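Local coordinates for protein 5-dehydro-2-deoxygluconokinase (Bacillus halodurans C-125, PDB 2QCV) that probably phosphorylates 5-dehydro-2-deoxy-D-gluconate with ATP, a step of myo-inositol degradation, as a member of the PfkB carbohydrate kinase family, at residues 294-306 with 313-325. Numbering follows the deposited sequence.
Sequences KYGSASASIVVSK and MPSVEEIEALIEK
I319 enters helix 294-305 as a knob, its side chain held in the hole formed by Y295, A298, S299 and I302. Its two branches divide the work: CG2 lies 3.6 Å from Y295 CD2 and also meets A298 CB, while CD1 turns to the S299 side chain. One turn further along, I323 lays its CD1 over one face of the Y295 ring, 3.9 Å from the centroid and displaced toward the rim, a CH-pi contact. The ring's phenol end reaches E320, whose OE2 lies at the ring edge in the plane and accepts a very short hydrogen bond (2.5 Å) from Y295 OH, with the carboxylate turned 85° to the ring. L322 CD2 packs against A298 and I302 and approaches A298 O at 3.5 Å.

The segments 294-305 and 316-325 cross at 107°, their axes 8.9 Å apart at closest approach, and pack a pair of C-terminal helices together in the PfkB (ribokinase-like) fold; helix 271-284 flanks them, touching S299, V303 and M313. Ahead of helix 316-325, P314 CG rests 3.7 Å from I302 CG2, a branch brought there by standing anti to the backbone N, and V303 CG2 lies alongside the CB and CG of M313, a selenomethionine.

E318 OE1 forms a salt bridge with NZ of the poorly ordered K306, its hydrogen bond weak. E318 OE1 also accepts from S315 N (3.0 Å), and S315 OG in turn accepts from E318 N, the reciprocal pair of a capping box that starts helix 316-325. In the loop ahead of the helix, M313 O accepts a hydrogen bond from K56 NZ.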
loop_
_atom_site.group_PDB
_atom_site.type_symbol
_atom_site.label_atom_id
_atom_site.label_comp_id
_atom_site.label_asym_id
_atom_site.label_seq_id
_atom_site.Cartn_x
_atom_site.Cartn_y
_atom_site.Cartn_z
ATOM N N LYS A 294 18.885 25.367 -33.452
ATOM C CA LYS A 294 17.963 26.444 -33.838
ATOM C C LYS A 294 16.552 25.912 -34.008
ATOM O O LYS A 294 15.577 26.539 -33.595
ATOM C CB LYS A 294 18.407 27.082 -35.145
ATOM C CG LYS A 294 19.799 27.664 -35.118
ATOM C CD LYS A 294 20.133 28.505 -36.353
ATOM C CE LYS A 294 21.646 28.815 -36.433
ATOM N NZ LYS A 294 22.136 29.453 -35.178
ATOM N N TYR A 295 16.425 24.744 -34.632
ATOM C CA TYR A 295 15.136 24.101 -34.751
ATOM C C TYR A 295 14.497 23.838 -33.393
ATOM O O TYR A 295 13.329 24.115 -33.246
ATOM C CB TYR A 295 15.231 22.806 -35.564
ATOM C CG TYR A 295 15.158 23.031 -37.049
ATOM C CD1 TYR A 295 16.248 23.581 -37.761
ATOM C CD2 TYR A 295 14.028 22.660 -37.771
ATOM C CE1 TYR A 295 16.182 23.764 -39.111
ATOM C CE2 TYR A 295 13.956 22.863 -39.187
ATOM C CZ TYR A 295 15.044 23.410 -39.828
ATOM O OH TYR A 295 15.039 23.629 -41.190
ATOM N N GLY A 296 15.249 23.334 -32.415
ATOM C CA GLY A 296 14.675 23.034 -31.103
ATOM C C GLY A 296 14.239 24.334 -30.426
ATOM O O GLY A 296 13.133 24.440 -29.884
ATOM N N SER A 297 15.108 25.331 -30.490
ATOM C CA SER A 297 14.803 26.600 -29.869
ATOM C C SER A 297 13.612 27.314 -30.506
ATOM O O SER A 297 12.753 27.865 -29.796
ATOM C CB SER A 297 16.033 27.516 -29.901
ATOM O OG SER A 297 17.163 26.840 -29.439
ATOM N N ALA A 298 13.539 27.315 -31.830
ATOM C CA ALA A 298 12.421 27.955 -32.520
ATOM C C ALA A 298 11.085 27.265 -32.200
ATOM O O ALA A 298 10.050 27.915 -31.963
ATOM C CB ALA A 298 12.697 27.990 -34.071
ATOM N N SER A 299 11.085 25.940 -32.224
ATOM C CA SER A 299 9.884 25.177 -31.891
ATOM C C SER A 299 9.414 25.442 -30.460
ATOM O O SER A 299 8.227 25.613 -30.229
ATOM C CB SER A 299 10.125 23.673 -32.070
ATOM O OG SER A 299 8.891 22.957 -32.074
ATOM N N ALA A 300 10.342 25.432 -29.501
ATOM C CA ALA A 300 10.039 25.847 -28.120
ATOM C C ALA A 300 9.379 27.195 -28.009
ATOM O O ALA A 300 8.382 27.361 -27.287
ATOM C CB ALA A 300 11.286 25.835 -27.263
ATOM N N SER A 301 9.913 28.167 -28.729
ATOM C CA SER A 301 9.332 29.487 -28.744
ATOM C C SER A 301 7.897 29.479 -29.294
ATOM O O SER A 301 7.038 30.137 -28.757
ATOM C CB SER A 301 10.185 30.442 -29.567
ATOM O OG SER A 301 9.494 31.647 -29.889
ATOM N N ILE A 302 7.643 28.748 -30.360
ATOM C CA ILE A 302 6.332 28.789 -31.001
ATOM C C ILE A 302 5.294 28.143 -30.094
ATOM O O ILE A 302 4.174 28.673 -29.914
ATOM C CB ILE A 302 6.372 28.068 -32.354
ATOM C CG1 ILE A 302 7.225 28.833 -33.328
ATOM C CG2 ILE A 302 4.953 27.923 -32.949
ATOM C CD1 ILE A 302 7.631 28.029 -34.550
ATOM N N VAL A 303 5.651 27.021 -29.490
ATOM C CA VAL A 303 4.676 26.287 -28.678
ATOM C C VAL A 303 4.237 27.107 -27.468
ATOM O O VAL A 303 3.061 27.035 -27.078
ATOM C CB VAL A 303 5.159 24.862 -28.326
ATOM C CG1 VAL A 303 6.155 24.894 -27.208
ATOM C CG2 VAL A 303 3.967 23.965 -28.006
ATOM N N VAL A 304 5.121 27.931 -26.896
ATOM C CA VAL A 304 4.736 28.725 -25.699
ATOM C C VAL A 304 4.002 30.022 -26.030
ATOM O O VAL A 304 3.467 30.676 -25.124
ATOM C CB VAL A 304 5.940 29.010 -24.781
ATOM C CG1 VAL A 304 6.640 27.728 -24.450
ATOM C CG2 VAL A 304 6.918 30.001 -25.427
ATOM N N SER A 305 3.965 30.386 -27.310
ATOM C CA SER A 305 3.394 31.660 -27.746
ATOM C C SER A 305 2.109 31.485 -28.559
ATOM O O SER A 305 1.313 32.428 -28.669
ATOM C CB SER A 305 4.410 32.441 -28.562
ATOM O OG SER A 305 4.525 31.871 -29.843
ATOM N N LYS A 306 1.956 30.297 -29.162
ATOM C CA LYS A 306 0.689 29.816 -29.723
ATOM C C LYS A 306 -0.333 29.671 -28.605
ATOM O O LYS A 306 -1.497 30.038 -28.770
ATOM C CB LYS A 306 0.877 28.449 -30.403
ATOM C CG LYS A 306 1.508 28.509 -31.797
ATOM C CD LYS A 306 0.477 28.466 -32.906
ATOM C CE LYS A 306 1.013 27.739 -34.146
ATOM N NZ LYS A 306 1.080 26.236 -34.031
HETATM N N MSE A 313 0.993 22.232 -31.968
HETATM C CA MSE A 313 2.390 22.183 -32.152
HETATM C C MSE A 313 2.965 22.709 -33.432
HETATM O O MSE A 313 2.254 22.732 -34.430
HETATM C CB MSE A 313 3.237 21.949 -30.935
HETATM C CG MSE A 313 2.672 21.021 -29.884
HETATM SE SE MSE A 313 3.434 19.298 -30.106
HETATM C CE MSE A 313 5.504 19.739 -30.243
ATOM N N PRO A 314 4.202 23.238 -33.412
ATOM C CA PRO A 314 4.713 23.899 -34.618
ATOM C C PRO A 314 4.795 23.029 -35.852
ATOM O O PRO A 314 5.081 21.846 -35.751
ATOM C CB PRO A 314 6.133 24.327 -34.186
ATOM C CG PRO A 314 6.060 24.413 -32.739
ATOM C CD PRO A 314 5.171 23.349 -32.300
ATOM N N SER A 315 4.575 23.637 -37.019
ATOM C CA SER A 315 4.936 23.047 -38.296
ATOM C C SER A 315 6.388 23.361 -38.663
ATOM O O SER A 315 6.970 24.324 -38.164
ATOM C CB SER A 315 4.083 23.615 -39.441
ATOM O OG SER A 315 4.283 25.008 -39.492
ATOM N N VAL A 316 6.950 22.558 -39.551
ATOM C CA VAL A 316 8.286 22.843 -40.136
ATOM C C VAL A 316 8.333 24.256 -40.736
ATOM O O VAL A 316 9.297 25.016 -40.527
ATOM C CB VAL A 316 8.675 21.826 -41.214
ATOM C CG1 VAL A 316 9.919 22.302 -41.996
ATOM C CG2 VAL A 316 8.935 20.479 -40.615
ATOM N N GLU A 317 7.287 24.621 -41.480
ATOM C CA GLU A 317 7.202 25.966 -42.059
ATOM C C GLU A 317 7.245 27.085 -41.009
ATOM O O GLU A 317 7.938 28.081 -41.209
ATOM C CB GLU A 317 5.919 26.098 -42.889
ATOM C CG GLU A 317 5.932 25.241 -44.158
ATOM C CD GLU A 317 5.698 23.742 -43.929
ATOM O OE1 GLU A 317 5.165 23.329 -42.858
ATOM O OE2 GLU A 317 6.059 22.974 -44.848
ATOM N N GLU A 318 6.511 26.924 -39.902
ATOM C CA GLU A 318 6.515 27.930 -38.839
ATOM C C GLU A 318 7.898 28.023 -38.198
ATOM O O GLU A 318 8.390 29.118 -37.940
ATOM C CB GLU A 318 5.510 27.611 -37.734
ATOM C CG GLU A 318 4.091 27.864 -38.115
ATOM C CD GLU A 318 3.120 27.356 -37.078
ATOM O OE1 GLU A 318 3.355 26.272 -36.494
ATOM O OE2 GLU A 318 2.106 28.051 -36.851
ATOM N N ILE A 319 8.492 26.864 -37.920
ATOM C CA ILE A 319 9.856 26.811 -37.337
ATOM C C ILE A 319 10.832 27.521 -38.263
ATOM O O ILE A 319 11.596 28.367 -37.828
ATOM C CB ILE A 319 10.326 25.347 -37.060
ATOM C CG1 ILE A 319 9.505 24.733 -35.918
ATOM C CG2 ILE A 319 11.847 25.287 -36.756
ATOM C CD1 ILE A 319 9.541 23.209 -35.833
ATOM N N GLU A 320 10.797 27.195 -39.544
ATOM C CA GLU A 320 11.773 27.754 -40.501
ATOM C C GLU A 320 11.617 29.276 -40.722
ATOM O O GLU A 320 12.614 30.004 -40.833
ATOM C CB GLU A 320 11.770 26.952 -41.789
ATOM C CG GLU A 320 12.406 25.594 -41.552
ATOM C CD GLU A 320 12.361 24.640 -42.725
ATOM O OE1 GLU A 320 11.641 24.924 -43.706
ATOM O OE2 GLU A 320 13.068 23.594 -42.649
ATOM N N ALA A 321 10.377 29.750 -40.725
ATOM C CA ALA A 321 10.100 31.161 -40.831
ATOM C C ALA A 321 10.661 31.925 -39.606
ATOM O O ALA A 321 11.176 33.049 -39.724
ATOM C CB ALA A 321 8.598 31.373 -40.958
ATOM N N LEU A 322 10.537 31.320 -38.435
ATOM C CA LEU A 322 11.012 31.954 -37.200
ATOM C C LEU A 322 12.537 31.996 -37.213
ATOM O O LEU A 322 13.140 33.008 -36.816
ATOM C CB LEU A 322 10.443 31.243 -35.950
ATOM C CG LEU A 322 10.676 31.992 -34.638
ATOM C CD1 LEU A 322 9.790 33.255 -34.591
ATOM C CD2 LEU A 322 10.474 31.087 -33.384
ATOM N N ILE A 323 13.151 30.901 -37.666
ATOM C CA ILE A 323 14.627 30.850 -37.815
ATOM C C ILE A 323 15.108 31.919 -38.803
ATOM O O ILE A 323 16.075 32.637 -38.526
ATOM C CB ILE A 323 15.126 29.455 -38.236
ATOM C CG1 ILE A 323 14.863 28.432 -37.114
ATOM C CG2 ILE A 323 16.634 29.496 -38.588
ATOM C CD1 ILE A 323 15.210 26.959 -37.517
ATOM N N GLU A 324 14.420 32.035 -39.946
ATOM C CA GLU A 324 14.783 33.038 -40.938
ATOM C C GLU A 324 14.638 34.447 -40.359
ATOM O O GLU A 324 15.493 35.305 -40.589
ATOM C CB GLU A 324 13.931 32.892 -42.202
ATOM C CG GLU A 324 14.283 31.643 -43.013
ATOM N N LYS A 325 13.568 34.691 -39.613
ATOM C CA LYS A 325 13.346 36.013 -39.009
ATOM C C LYS A 325 14.487 36.353 -38.016
ATOM O O LYS A 325 14.883 37.501 -37.896
ATOM C CB LYS A 325 11.961 36.091 -38.366
ATOM C CG LYS A 325 11.674 37.412 -37.677
ATOM C CD LYS A 325 10.247 37.513 -37.072
ATOM C CE LYS A 325 9.404 38.581 -37.773
ATOM N NZ LYS A 325 8.178 38.991 -37.002
#